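Local coordinates for putative cell adhesion protein (Bacteroides eggerthii, PDB 4GPV) that probably serves as a structural subunit of FimA-like pili that mediate adhesion at the bacterial surface, at residues R168-G173 and N306-A311; F55-A60 and A82-Y87; G114-N119 and Y250-D255; I160-K165 and T244-F249; E43-N48 and L131-E136. All coordinates share one frame; numbering follows the deposited sequence.

How the contacts relate
The five contacts spread along an elongated, mostly beta protein, and contacts 1 and 2 lie toward opposite ends, with centres about 63 Å apart on opposite sides of the chain's centre. Contact 2 closes first along the chain, within the span bracketed by contact 5. Contact 3 opens before contact 5 closes; contact 4 falls inside the span of contact 3, and contact 1 crosses both 3 and 4. Neighbours meet directly: Lys85 of contact 2 forms a salt bridge with Glu136 of contact 5, Trp132 of contact 5 packs on contact 3, and Thr251 of contact 3 on Ile160 of contact 4. One long, curled mixed sheet thus carries all five contacts, with strand 146-169 shared by contacts 1 and 4.

Contact 1 (R168-G173 and N306-A311); sequences RKNMTG and NGDVAA
Val309 N donates to Lys169 O at 2.8 Å, the shortest bond of this contact, and it has a counterpart of the same kind: Lys169 N reaches Gly307 O at 2.9 Å. The two bonds bracket a short parallel pairing in which Lys169 lies beside Asp308. Beyond it the backbone keeps a weak bond from Ala310 N to Asn170 O, and side chains add the rest. Asn170 places its amide beside the backbone N (chi1 -54°), where ND2 meets Asp308 OD1 at 2.9 Å. This bond is straight at the hydrogen and lies close to the amide plane of Asn170, yet it comes down on OD1 from above the carboxylate, the two flat groups being turned 57° apart. Lys169 NZ stands 5.3 Å from Asp308 OD2, too far for a salt bridge but near enough that the opposite charge probably adds a mild attraction. Were Asp308 an alanine, the Asn170 amide would probably lose its acceptor and be free to turn, and Lys169 its nearby countercharge. In one of its two conformers, selenomethionine Met171 sets CG 3.7 Å from Val309 CG2, and Ala310 CB packs against Asn170 CB. Arg168 turns its guanidinium to Asp180 and Asp166 in salt bridges. The contact thus closes the end of strand 146-169 against the loop after strand 297-306, with strand 176-193 alongside, where Ile178 touches both Arg168 and Val309.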
# COMPACT_ATOMS: atom_id res chain seq x y z
N ARG A 168 -1.03 -11.24 -27.97
CA ARG A 168 -2.06 -10.80 -28.91
C ARG A 168 -1.39 -10.52 -30.26
O ARG A 168 -0.25 -10.06 -30.28
CB ARG A 168 -2.80 -9.55 -28.40
CG ARG A 168 -3.68 -9.77 -27.17
CD ARG A 168 -4.14 -8.44 -26.55
NE ARG A 168 -2.98 -7.65 -26.13
CZ ARG A 168 -3.01 -6.37 -25.75
NH1 ARG A 168 -4.16 -5.71 -25.71
NH2 ARG A 168 -1.89 -5.75 -25.40
N LYS A 169 -2.08 -10.80 -31.35
CA LYS A 169 -1.53 -10.57 -32.68
C LYS A 169 -2.39 -9.57 -33.42
O LYS A 169 -3.59 -9.50 -33.16
CB LYS A 169 -1.49 -11.90 -33.49
CG LYS A 169 -0.66 -13.01 -32.86
CD LYS A 169 -0.62 -14.27 -33.76
CE LYS A 169 -1.90 -15.08 -33.73
NZ LYS A 169 -1.78 -16.31 -34.55
N ASN A 170 -1.79 -8.86 -34.39
CA ASN A 170 -2.49 -7.94 -35.28
C ASN A 170 -3.37 -6.94 -34.52
O ASN A 170 -4.57 -6.81 -34.80
CB ASN A 170 -3.33 -8.72 -36.29
CG ASN A 170 -2.56 -9.77 -37.06
OD1 ASN A 170 -1.41 -9.57 -37.47
ND2 ASN A 170 -3.19 -10.91 -37.25
N MSE A 171 -2.75 -6.25 -33.56
CA MSE A 171 -3.46 -5.26 -32.75
C MSE A 171 -3.79 -4.00 -33.57
O MSE A 171 -4.72 -3.28 -33.22
CB MSE A 171 -2.66 -4.89 -31.52
CG MSE A 171 -2.69 -5.97 -30.47
SE MSE A 171 -1.50 -5.49 -29.05
CE MSE A 171 -2.43 -3.87 -28.33
N THR A 172 -3.03 -3.73 -34.64
CA THR A 172 -3.23 -2.59 -35.53
C THR A 172 -3.21 -3.07 -36.98
O THR A 172 -2.74 -4.19 -37.27
CB THR A 172 -2.17 -1.48 -35.31
OG1 THR A 172 -0.89 -1.94 -35.73
CG2 THR A 172 -2.10 -0.97 -33.87
N GLY A 173 -3.75 -2.25 -37.88
CA GLY A 173 -3.77 -2.54 -39.30
C GLY A 173 -5.02 -3.25 -39.80
O GLY A 173 -5.30 -3.19 -41.00
N ASN A 306 -3.84 -13.11 -25.06
CA ASN A 306 -3.69 -13.73 -26.38
C ASN A 306 -4.94 -13.46 -27.22
O ASN A 306 -5.89 -12.84 -26.73
CB ASN A 306 -3.34 -15.24 -26.29
CG ASN A 306 -4.51 -16.17 -26.13
OD1 ASN A 306 -5.43 -15.91 -25.36
ND2 ASN A 306 -4.47 -17.32 -26.80
N GLY A 307 -4.86 -13.84 -28.48
CA GLY A 307 -5.93 -13.65 -29.46
C GLY A 307 -5.50 -12.83 -30.66
O GLY A 307 -4.63 -11.97 -30.55
N ASP A 308 -6.11 -13.11 -31.82
CA ASP A 308 -5.85 -12.34 -33.04
C ASP A 308 -6.83 -11.18 -32.98
O ASP A 308 -8.03 -11.39 -33.15
CB ASP A 308 -6.03 -13.20 -34.31
CG ASP A 308 -5.72 -12.51 -35.65
OD1 ASP A 308 -5.66 -11.26 -35.68
OD2 ASP A 308 -5.59 -13.23 -36.67
N VAL A 309 -6.32 -9.97 -32.67
CA VAL A 309 -7.16 -8.79 -32.47
C VAL A 309 -7.93 -8.42 -33.74
O VAL A 309 -9.14 -8.27 -33.66
CB VAL A 309 -6.36 -7.59 -31.92
CG1 VAL A 309 -7.17 -6.29 -31.98
CG2 VAL A 309 -5.90 -7.88 -30.49
N ALA A 310 -7.24 -8.31 -34.90
CA ALA A 310 -7.87 -7.95 -36.18
C ALA A 310 -9.04 -8.87 -36.50
O ALA A 310 -10.02 -8.40 -37.08
CB ALA A 310 -6.84 -7.99 -37.30
N ALA A 311 -8.97 -10.15 -36.05
CA ALA A 311 -9.96 -11.20 -36.25
C ALA A 311 -11.03 -11.32 -35.13
O ALA A 311 -11.86 -12.22 -35.20
CB ALA A 311 -9.26 -12.54 -36.43

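Contact 2 (F55-A60 and A82-Y87); sequences FREGGA and AAKKAY
Phe55 and Lys85 form an antiparallel hydrogen-bonded pair, but Phe55 O accepts two backbone donors, Lys84 N at 2.8 Å and Lys85 N at 3.2 Å, while Phe55 N donates a hydrogen bond to Lys85 O. Two successive residues, Lys84 and Lys85, thus face the single residue Phe55. On one flank of the pairing the two rings meet: Tyr87 CD1 comes up to the edge of the Phe55 ring, near its plane, 3.5 Å from Phe55 CD2. The ring planes stand 76° apart and the side chains cross at about a right angle. Beyond it, Tyr87 OH bonds to Glu106, and both rings lean on Leu109 of helix 106-111. At the other end Arg56, extended from CG to NE, runs alongside Ala82, with its CD 3.8 Å from Ala82 CB, on the way to its salt bridge with Asp62. Lys84 folds at chi2 and chi3, laying CG 3.5 Å from Glu57 N. A water bridges the segments, 2.9 Å from Glu57 N and 2.7 Å from Ala82 O. Two irregularities therefore share one strand end. Lys84 and Lys85 opposite Phe55 make a classic beta bulge, and the type I turn from Arg56 to Gly59, closed by Gly59 N to Arg56 O, continues into Arg56 N to Ala60 O with Gly59 at positive phi, the form of a G1 bulge.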
# COMPACT_ATOMS: atom_id res chain seq x y z
N PHE A 55 4.03 5.54 26.33
CA PHE A 55 2.80 5.64 27.13
C PHE A 55 2.91 4.92 28.44
O PHE A 55 3.56 3.88 28.53
CB PHE A 55 1.61 5.06 26.35
CG PHE A 55 1.32 5.83 25.09
CD1 PHE A 55 0.69 7.06 25.13
CD2 PHE A 55 1.71 5.32 23.86
CE1 PHE A 55 0.44 7.78 23.96
CE2 PHE A 55 1.46 6.04 22.68
CZ PHE A 55 0.83 7.26 22.74
N ARG A 56 2.21 5.45 29.45
CA ARG A 56 2.13 4.83 30.76
C ARG A 56 1.05 3.71 30.73
O ARG A 56 0.36 3.57 29.71
CB ARG A 56 1.83 5.89 31.83
CG ARG A 56 2.94 6.93 31.87
CD ARG A 56 2.78 8.00 32.92
NE ARG A 56 3.92 8.91 32.79
CZ ARG A 56 3.92 10.19 33.13
NH1 ARG A 56 2.86 10.73 33.73
NH2 ARG A 56 4.99 10.93 32.94
N GLU A 57 0.93 2.93 31.83
CA GLU A 57 -0.01 1.81 31.94
C GLU A 57 -1.45 2.25 31.62
O GLU A 57 -2.17 1.52 30.93
CB GLU A 57 0.08 1.19 33.35
CG GLU A 57 -0.83 -0.00 33.63
CD GLU A 57 -0.69 -1.26 32.79
OE1 GLU A 57 0.44 -1.56 32.34
OE2 GLU A 57 -1.71 -1.96 32.62
N GLY A 58 -1.83 3.43 32.07
CA GLY A 58 -3.17 3.96 31.84
C GLY A 58 -3.40 4.72 30.55
O GLY A 58 -4.42 5.40 30.42
N GLY A 59 -2.44 4.65 29.64
CA GLY A 59 -2.52 5.29 28.33
C GLY A 59 -2.03 6.73 28.22
O GLY A 59 -1.98 7.24 27.11
N ALA A 60 -1.64 7.39 29.32
CA ALA A 60 -1.15 8.77 29.21
C ALA A 60 0.23 8.81 28.56
O ALA A 60 1.03 7.88 28.73
CB ALA A 60 -1.06 9.42 30.60
N ALA A 82 7.66 5.11 34.49
CA ALA A 82 6.25 4.79 34.31
C ALA A 82 5.95 4.38 32.86
O ALA A 82 4.86 3.87 32.61
CB ALA A 82 5.38 5.97 34.71
N ALA A 83 6.90 4.57 31.89
CA ALA A 83 6.68 4.15 30.50
C ALA A 83 6.47 2.63 30.43
O ALA A 83 7.26 1.88 31.01
CB ALA A 83 7.86 4.55 29.62
N LYS A 84 5.42 2.19 29.71
CA LYS A 84 5.07 0.77 29.54
C LYS A 84 5.07 0.31 28.08
O LYS A 84 5.29 -0.87 27.82
CB LYS A 84 3.68 0.49 30.12
CG LYS A 84 3.62 0.63 31.65
CD LYS A 84 4.39 -0.46 32.41
CE LYS A 84 3.78 -1.84 32.31
NZ LYS A 84 4.65 -2.87 32.94
N LYS A 85 4.79 1.23 27.14
CA LYS A 85 4.71 0.92 25.71
C LYS A 85 5.39 1.97 24.89
O LYS A 85 5.25 3.16 25.19
CB LYS A 85 3.24 0.83 25.28
CG LYS A 85 2.51 -0.46 25.64
CD LYS A 85 2.82 -1.63 24.70
CE LYS A 85 2.11 -1.59 23.38
NZ LYS A 85 2.58 -2.69 22.50
N ALA A 86 6.09 1.53 23.83
CA ALA A 86 6.72 2.43 22.86
C ALA A 86 6.14 2.14 21.49
O ALA A 86 6.03 0.97 21.12
CB ALA A 86 8.24 2.23 22.87
N TYR A 87 5.65 3.17 20.81
CA TYR A 87 5.14 3.09 19.44
C TYR A 87 6.03 3.92 18.58
O TYR A 87 6.46 5.02 18.99
CB TYR A 87 3.71 3.60 19.38
CG TYR A 87 2.69 2.74 20.07
CD1 TYR A 87 2.45 2.86 21.43
CD2 TYR A 87 1.84 1.92 19.34
CE1 TYR A 87 1.48 2.08 22.07
CE2 TYR A 87 0.84 1.17 19.96
CZ TYR A 87 0.66 1.25 21.32
OH TYR A 87 -0.32 0.51 21.93
O HOH W 1 2.73 3.28 34.12

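Contact 3 (G114-N119 and Y250-D255); sequences GSLMDN and YTFGND
Leu116 and Phe252 form the tight half of this contact. The CD1 methyl of Leu116 sits almost squarely over the ring, 4.0 Å from the centroid of Phe252 and only 9° off the normal, a CH-pi contact on one face. At the ring's rim, Phe252 CE2 lies 3.4 Å from Leu116 N, and Ser115 C borders the same ring at its edge. Leu116 reaches this position because CG lies opposite the backbone N (chi1 -176°), which carries both methyls across toward the other segment. The second half is looser. Leu116 CD2 stays 4.0 Å from Thr251 OG1, CD1 passes Tyr250 O at 3.7 Å, and the nearest CA atoms of the segments, those of Leu116 and Thr251, are 6.8 Å apart. Here the contact is van der Waals packing without a hydrogen bond, while Ser115, partly exposed, directs its CB away from 250-255, and its side chain touches Lys190 and Tyr208. With the ring of Phe252 cut back to an alanine, a gap is likely to open beside Leu116 CD1, and Val156, Ala157 and Trp132, which also pack on the ring, would lose support. Strand 113-115 pairs with strand 176-193 in one sheet, whereas strand 247-251 belongs to the large sheet beside strand 146-169. Residues just past the ends of these two strands thus pack one sheet on the other through buried, largely apolar side chains, as in a beta sandwich.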
# COMPACT_ATOMS: atom_id res chain seq x y z
N GLY A 114 -3.72 7.77 8.05
CA GLY A 114 -3.16 8.62 7.02
C GLY A 114 -3.85 8.30 5.70
O GLY A 114 -4.48 7.24 5.58
N SER A 115 -3.74 9.20 4.71
CA SER A 115 -4.41 8.92 3.43
C SER A 115 -3.43 8.43 2.43
O SER A 115 -2.23 8.73 2.56
CB SER A 115 -5.15 10.15 2.90
OG SER A 115 -6.30 10.33 3.70
N LEU A 116 -3.90 7.68 1.42
CA LEU A 116 -2.94 7.18 0.42
C LEU A 116 -2.43 8.31 -0.46
O LEU A 116 -1.34 8.19 -1.02
CB LEU A 116 -3.60 6.09 -0.44
CG LEU A 116 -2.72 5.38 -1.49
CD1 LEU A 116 -1.57 4.61 -0.84
CD2 LEU A 116 -3.60 4.44 -2.32
N MSE A 117 -3.23 9.39 -0.62
CA MSE A 117 -2.82 10.53 -1.44
C MSE A 117 -2.71 11.77 -0.60
O MSE A 117 -3.39 11.89 0.44
CB MSE A 117 -3.80 10.82 -2.61
CG MSE A 117 -4.09 9.63 -3.50
SE MSE A 117 -2.53 9.13 -4.53
CE MSE A 117 -3.03 7.26 -4.89
N ASP A 118 -1.91 12.73 -1.07
CA ASP A 118 -1.77 14.01 -0.40
C ASP A 118 -3.06 14.85 -0.64
O ASP A 118 -3.99 14.32 -1.26
CB ASP A 118 -0.47 14.73 -0.83
CG ASP A 118 -0.43 15.29 -2.22
OD1 ASP A 118 -1.48 15.31 -2.90
OD2 ASP A 118 0.65 15.79 -2.62
N ASN A 119 -3.15 16.14 -0.19
CA ASN A 119 -4.42 16.86 -0.37
C ASN A 119 -4.75 17.31 -1.81
O ASN A 119 -5.83 17.86 -2.04
CB ASN A 119 -4.56 18.05 0.61
CG ASN A 119 -3.49 19.11 0.56
OD1 ASN A 119 -2.58 19.07 -0.28
ND2 ASN A 119 -3.61 20.12 1.43
N TYR A 250 1.68 1.35 -4.86
CA TYR A 250 1.55 1.17 -3.41
C TYR A 250 0.11 1.42 -3.08
O TYR A 250 -0.49 2.36 -3.63
CB TYR A 250 2.44 2.16 -2.61
CG TYR A 250 3.89 2.04 -2.97
CD1 TYR A 250 4.60 0.88 -2.67
CD2 TYR A 250 4.55 3.06 -3.63
CE1 TYR A 250 5.94 0.74 -3.04
CE2 TYR A 250 5.90 2.96 -3.97
CZ TYR A 250 6.58 1.79 -3.68
OH TYR A 250 7.90 1.71 -4.06
N THR A 251 -0.46 0.63 -2.17
CA THR A 251 -1.87 0.87 -1.82
C THR A 251 -2.08 0.45 -0.38
O THR A 251 -1.19 -0.15 0.21
CB THR A 251 -2.80 0.09 -2.80
OG1 THR A 251 -4.16 0.52 -2.59
CG2 THR A 251 -2.72 -1.43 -2.63
N PHE A 252 -3.25 0.73 0.16
CA PHE A 252 -3.49 0.29 1.52
C PHE A 252 -4.41 -0.97 1.57
O PHE A 252 -5.01 -1.38 0.55
CB PHE A 252 -4.10 1.43 2.36
CG PHE A 252 -3.13 2.55 2.64
CD1 PHE A 252 -1.78 2.29 2.91
CD2 PHE A 252 -3.57 3.87 2.71
CE1 PHE A 252 -0.88 3.35 3.17
CE2 PHE A 252 -2.67 4.92 2.99
CZ PHE A 252 -1.34 4.64 3.24
N GLY A 253 -4.50 -1.58 2.75
CA GLY A 253 -5.28 -2.79 2.99
C GLY A 253 -6.70 -2.67 2.50
O GLY A 253 -7.30 -1.60 2.59
N ASN A 254 -7.23 -3.72 1.91
CA ASN A 254 -8.60 -3.70 1.41
C ASN A 254 -9.12 -5.13 1.31
O ASN A 254 -8.77 -5.82 0.36
CB ASN A 254 -8.72 -2.98 0.03
CG ASN A 254 -10.16 -2.83 -0.43
OD1 ASN A 254 -11.13 -3.06 0.32
ND2 ASN A 254 -10.33 -2.47 -1.68
N ASP A 255 -10.03 -5.52 2.22
CA ASP A 255 -10.63 -6.88 2.23
C ASP A 255 -11.73 -7.01 1.18
O ASP A 255 -12.27 -8.10 0.96
CB ASP A 255 -11.16 -7.26 3.64
CG ASP A 255 -12.19 -6.31 4.26
OD1 ASP A 255 -12.83 -5.53 3.50
OD2 ASP A 255 -12.41 -6.40 5.48

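Contact 4 (I160-K165 and T244-F249); sequences IQLIVK and TVFNHF
Gln161 and Val245 cross at about a right angle on one face of this antiparallel pair, with the amide NE2 of Gln161 3.6 Å from Val245 CG2. The same methyl also meets Ile163 CG1, again nearly at right angles, at 3.8 Å; Val245 thus wedges between two residues that alternate along the neighbouring strand. Next to it Gln161 CG rests on His248 CB at 3.7 Å. Their flat ends do not lie against one another: amide and imidazole planes are 86° apart, and the imidazole swings off to meet Tyr250 edge-to-face. On the reverse face, Leu162 and Asn247 cross obliquely. Asn247 places CG between the backbone N and the carbonyl carbon (chi1 75°), which brings OD1 to 3.5 Å from Leu162 CB, while ND2 turns to Asp230. A water lies within bonding distance of both Ile160 O and Asn247 OD1. In the backbone, Ile160 and Phe249 exchange two bonds, the shorter being Ile160 N to Phe249 O at 2.8 Å, and Leu162 N reaches Asn247 O. Next, Phe246 N donates to Leu162 O at 2.7 Å. Farther on a second water replaces direct pairing, joining Val164 N to Thr244 O. The chemistry implies a division of labour: backbone bonds fix the register, Leu162, Ile160 and Phe249 pack over Leu263 on the face they share with Asn247, and the water between Val164 and Thr244 satisfies polar groups that no longer pair directly.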
# COMPACT_ATOMS: atom_id res chain seq x y z
N ILE A 160 1.89 -3.69 -5.25
CA ILE A 160 1.34 -4.53 -6.34
C ILE A 160 2.22 -4.33 -7.56
O ILE A 160 2.33 -3.20 -8.01
CB ILE A 160 -0.15 -4.17 -6.63
CG1 ILE A 160 -1.03 -4.41 -5.38
CG2 ILE A 160 -0.69 -4.99 -7.85
CD1 ILE A 160 -2.43 -3.77 -5.50
N GLN A 161 2.79 -5.41 -8.12
CA GLN A 161 3.63 -5.33 -9.33
C GLN A 161 2.90 -5.99 -10.48
O GLN A 161 2.27 -7.03 -10.27
CB GLN A 161 4.97 -6.06 -9.12
CG GLN A 161 5.95 -5.25 -8.28
CD GLN A 161 7.18 -6.06 -7.94
OE1 GLN A 161 7.15 -6.94 -7.07
NE2 GLN A 161 8.26 -5.78 -8.63
N LEU A 162 3.06 -5.46 -11.70
CA LEU A 162 2.42 -6.03 -12.88
C LEU A 162 3.46 -6.50 -13.89
O LEU A 162 4.36 -5.74 -14.26
CB LEU A 162 1.48 -4.99 -13.53
CG LEU A 162 0.86 -5.36 -14.86
CD1 LEU A 162 -0.06 -6.59 -14.72
CD2 LEU A 162 0.11 -4.17 -15.48
N ILE A 163 3.32 -7.77 -14.32
CA ILE A 163 4.11 -8.41 -15.40
C ILE A 163 3.13 -8.70 -16.54
O ILE A 163 2.17 -9.45 -16.33
CB ILE A 163 4.84 -9.69 -14.91
CG1 ILE A 163 5.88 -9.36 -13.82
CG2 ILE A 163 5.50 -10.45 -16.07
CD1 ILE A 163 6.40 -10.57 -13.10
N VAL A 164 3.37 -8.15 -17.75
CA VAL A 164 2.51 -8.36 -18.89
C VAL A 164 3.22 -9.25 -19.90
O VAL A 164 4.37 -8.97 -20.25
CB VAL A 164 2.08 -7.02 -19.52
CG1 VAL A 164 1.19 -7.25 -20.75
CG2 VAL A 164 1.37 -6.14 -18.49
N LYS A 165 2.58 -10.35 -20.28
CA LYS A 165 3.07 -11.24 -21.36
C LYS A 165 2.07 -11.10 -22.47
O LYS A 165 0.96 -11.63 -22.35
CB LYS A 165 3.25 -12.68 -20.86
CG LYS A 165 4.35 -12.77 -19.83
CD LYS A 165 4.45 -14.11 -19.18
CE LYS A 165 5.49 -14.06 -18.10
NZ LYS A 165 5.89 -15.43 -17.65
N THR A 244 9.79 -9.42 -17.13
CA THR A 244 10.14 -8.13 -16.53
C THR A 244 8.85 -7.42 -16.03
O THR A 244 7.77 -7.54 -16.64
CB THR A 244 10.93 -7.25 -17.49
OG1 THR A 244 10.07 -6.76 -18.51
CG2 THR A 244 12.12 -7.97 -18.11
N VAL A 245 8.99 -6.63 -14.95
CA VAL A 245 7.88 -5.91 -14.34
C VAL A 245 7.65 -4.60 -15.11
O VAL A 245 8.60 -3.84 -15.35
CB VAL A 245 8.19 -5.67 -12.83
CG1 VAL A 245 7.21 -4.69 -12.19
CG2 VAL A 245 8.23 -6.99 -12.05
N PHE A 246 6.39 -4.32 -15.45
CA PHE A 246 6.05 -3.08 -16.15
C PHE A 246 5.97 -1.89 -15.18
O PHE A 246 6.46 -0.80 -15.49
CB PHE A 246 4.70 -3.22 -16.89
CG PHE A 246 4.23 -1.90 -17.48
CD1 PHE A 246 4.91 -1.32 -18.56
CD2 PHE A 246 3.15 -1.22 -16.93
CE1 PHE A 246 4.50 -0.09 -19.09
CE2 PHE A 246 2.77 0.04 -17.45
CZ PHE A 246 3.44 0.59 -18.52
N ASN A 247 5.28 -2.08 -14.05
CA ASN A 247 5.14 -1.01 -13.05
C ASN A 247 4.75 -1.62 -11.71
O ASN A 247 4.49 -2.82 -11.61
CB ASN A 247 4.10 0.05 -13.51
CG ASN A 247 2.64 -0.39 -13.40
OD1 ASN A 247 2.29 -1.57 -13.51
ND2 ASN A 247 1.75 0.55 -13.14
N HIS A 248 4.61 -0.76 -10.71
CA HIS A 248 4.11 -1.18 -9.42
C HIS A 248 3.31 -0.02 -8.83
O HIS A 248 3.53 1.14 -9.21
CB HIS A 248 5.26 -1.61 -8.49
CG HIS A 248 6.17 -0.51 -8.08
ND1 HIS A 248 7.25 -0.16 -8.86
CD2 HIS A 248 6.12 0.31 -7.00
CE1 HIS A 248 7.82 0.86 -8.23
NE2 HIS A 248 7.17 1.17 -7.11
N PHE A 249 2.39 -0.35 -7.92
CA PHE A 249 1.62 0.64 -7.16
C PHE A 249 1.73 0.32 -5.70
O PHE A 249 1.83 -0.85 -5.32
CB PHE A 249 0.13 0.61 -7.57
CG PHE A 249 -0.19 1.07 -8.97
CD1 PHE A 249 -0.02 2.40 -9.35
CD2 PHE A 249 -0.75 0.19 -9.89
CE1 PHE A 249 -0.35 2.82 -10.64
CE2 PHE A 249 -1.11 0.61 -11.16
CZ PHE A 249 -0.90 1.92 -11.54
O HOH W 2 1.14 -2.81 -10.88
O HOH W 3 5.62 -6.37 -17.96

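Contact 5 (E43-N48 and L131-E136); sequences EDAVIN and LWMSGE
Glu43 opens the contact by crossing Leu131 at about a right angle, OE2 lying 4.1 Å from Leu131 CD1. Its polar end is held elsewhere: OE1 forms a salt bridge with Lys159 and accepts a hydrogen bond from Trp338 NE1, while OE2 approaches the leucine methyl. Ala45 comes next on the same side of the strand. Its CB points at the selenomethionine Met133, 3.8 Å from CE and 3.9 Å from SE, a small methyl against the end of a long side chain. Val46 contributes its carbonyl rather than its side chain. Val46 O lies 3.7 Å from Met133 CE and also holds a water at 2.8 Å, which in turn accepts from Leu131 N at 2.9 Å; this one-water bridge links the segments. Ile47 completes the cluster, with CG1 4.0 Å from the same CE and the two side chains crossing nearly at right angles. Met133 can serve all three residues because its chain runs straight to the selenium (chi2 174°) and then bends at chi3, -93°, turning the methyl among them. Asn91 stitches the surroundings, its amide bonding to both Val46 O and Leu131 O. Strand 40-46 lies beside strand 329-343, strand 133-138 between strands 83-90 and 146-169, and Phe155 of strand 146-169 fills in against Glu43, Ala45, Leu131 and Met133.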
# COMPACT_ATOMS: atom_id res chain seq x y z
N GLU A 43 12.73 -5.46 1.10
CA GLU A 43 12.84 -4.09 0.60
C GLU A 43 13.72 -3.25 1.52
O GLU A 43 13.34 -3.00 2.67
CB GLU A 43 11.43 -3.50 0.53
CG GLU A 43 11.32 -2.09 -0.02
CD GLU A 43 10.82 -1.96 -1.45
OE1 GLU A 43 10.34 -2.97 -2.02
OE2 GLU A 43 10.86 -0.83 -1.98
N ASP A 44 14.87 -2.78 1.01
CA ASP A 44 15.73 -1.87 1.77
C ASP A 44 15.01 -0.55 1.82
O ASP A 44 14.80 0.08 0.78
CB ASP A 44 17.14 -1.76 1.15
CG ASP A 44 18.03 -2.92 1.52
OD1 ASP A 44 18.48 -2.96 2.68
OD2 ASP A 44 18.26 -3.79 0.65
N ALA A 45 14.45 -0.23 2.98
CA ALA A 45 13.63 0.95 3.13
C ALA A 45 14.33 1.98 3.94
O ALA A 45 14.73 1.74 5.08
CB ALA A 45 12.30 0.59 3.78
N VAL A 46 14.51 3.16 3.36
CA VAL A 46 15.18 4.24 4.05
C VAL A 46 14.25 4.84 5.13
O VAL A 46 13.07 5.09 4.89
CB VAL A 46 15.74 5.31 3.08
CG1 VAL A 46 14.70 5.76 2.06
CG2 VAL A 46 16.35 6.50 3.82
N ILE A 47 14.82 5.07 6.31
CA ILE A 47 14.14 5.79 7.39
C ILE A 47 14.57 7.23 7.23
O ILE A 47 15.71 7.55 7.54
CB ILE A 47 14.45 5.26 8.83
CG1 ILE A 47 13.94 3.81 9.02
CG2 ILE A 47 13.86 6.23 9.91
CD1 ILE A 47 14.46 3.16 10.34
N ASN A 48 13.69 8.09 6.71
CA ASN A 48 14.02 9.50 6.56
C ASN A 48 13.90 10.24 7.89
O ASN A 48 14.65 11.18 8.17
CB ASN A 48 13.10 10.14 5.53
CG ASN A 48 13.38 9.58 4.17
OD1 ASN A 48 14.55 9.57 3.72
ND2 ASN A 48 12.35 9.07 3.52
N LEU A 131 8.44 5.38 2.47
CA LEU A 131 7.36 4.45 2.76
C LEU A 131 7.03 4.50 4.25
O LEU A 131 7.93 4.38 5.08
CB LEU A 131 7.73 3.00 2.33
CG LEU A 131 7.84 2.80 0.83
CD1 LEU A 131 8.51 1.48 0.50
CD2 LEU A 131 6.47 2.96 0.15
N TRP A 132 5.75 4.66 4.60
CA TRP A 132 5.38 4.69 6.02
C TRP A 132 5.62 3.32 6.64
O TRP A 132 5.32 2.31 6.00
CB TRP A 132 3.89 5.05 6.18
CG TRP A 132 3.53 6.47 5.82
CD1 TRP A 132 4.38 7.51 5.62
CD2 TRP A 132 2.20 7.00 5.69
NE1 TRP A 132 3.67 8.65 5.31
CE2 TRP A 132 2.32 8.37 5.37
CE3 TRP A 132 0.91 6.44 5.79
CZ2 TRP A 132 1.21 9.20 5.15
CZ3 TRP A 132 -0.21 7.25 5.55
CH2 TRP A 132 -0.05 8.62 5.23
N MSE A 133 6.17 3.29 7.85
CA MSE A 133 6.42 2.08 8.63
C MSE A 133 6.03 2.31 10.05
O MSE A 133 6.05 3.46 10.52
CB MSE A 133 7.90 1.65 8.57
CG MSE A 133 8.36 1.27 7.16
SE MSE A 133 10.27 0.92 7.13
CE MSE A 133 10.94 2.64 6.65
N SER A 134 5.59 1.26 10.73
CA SER A 134 5.21 1.44 12.11
C SER A 134 5.50 0.16 12.89
O SER A 134 5.63 -0.92 12.32
CB SER A 134 3.75 1.86 12.23
OG SER A 134 2.89 0.77 11.92
N GLY A 135 5.61 0.30 14.19
CA GLY A 135 5.86 -0.83 15.07
C GLY A 135 5.67 -0.44 16.50
O GLY A 135 5.52 0.74 16.81
N GLU A 136 5.68 -1.44 17.42
CA GLU A 136 5.48 -1.11 18.83
C GLU A 136 6.17 -2.15 19.69
O GLU A 136 6.35 -3.28 19.25
CB GLU A 136 3.97 -1.04 19.18
CG GLU A 136 3.25 -2.38 19.09
CD GLU A 136 1.73 -2.32 19.10
OE1 GLU A 136 1.15 -1.99 18.04
OE2 GLU A 136 1.13 -2.65 20.14
O HOH W 4 11.17 4.44 2.87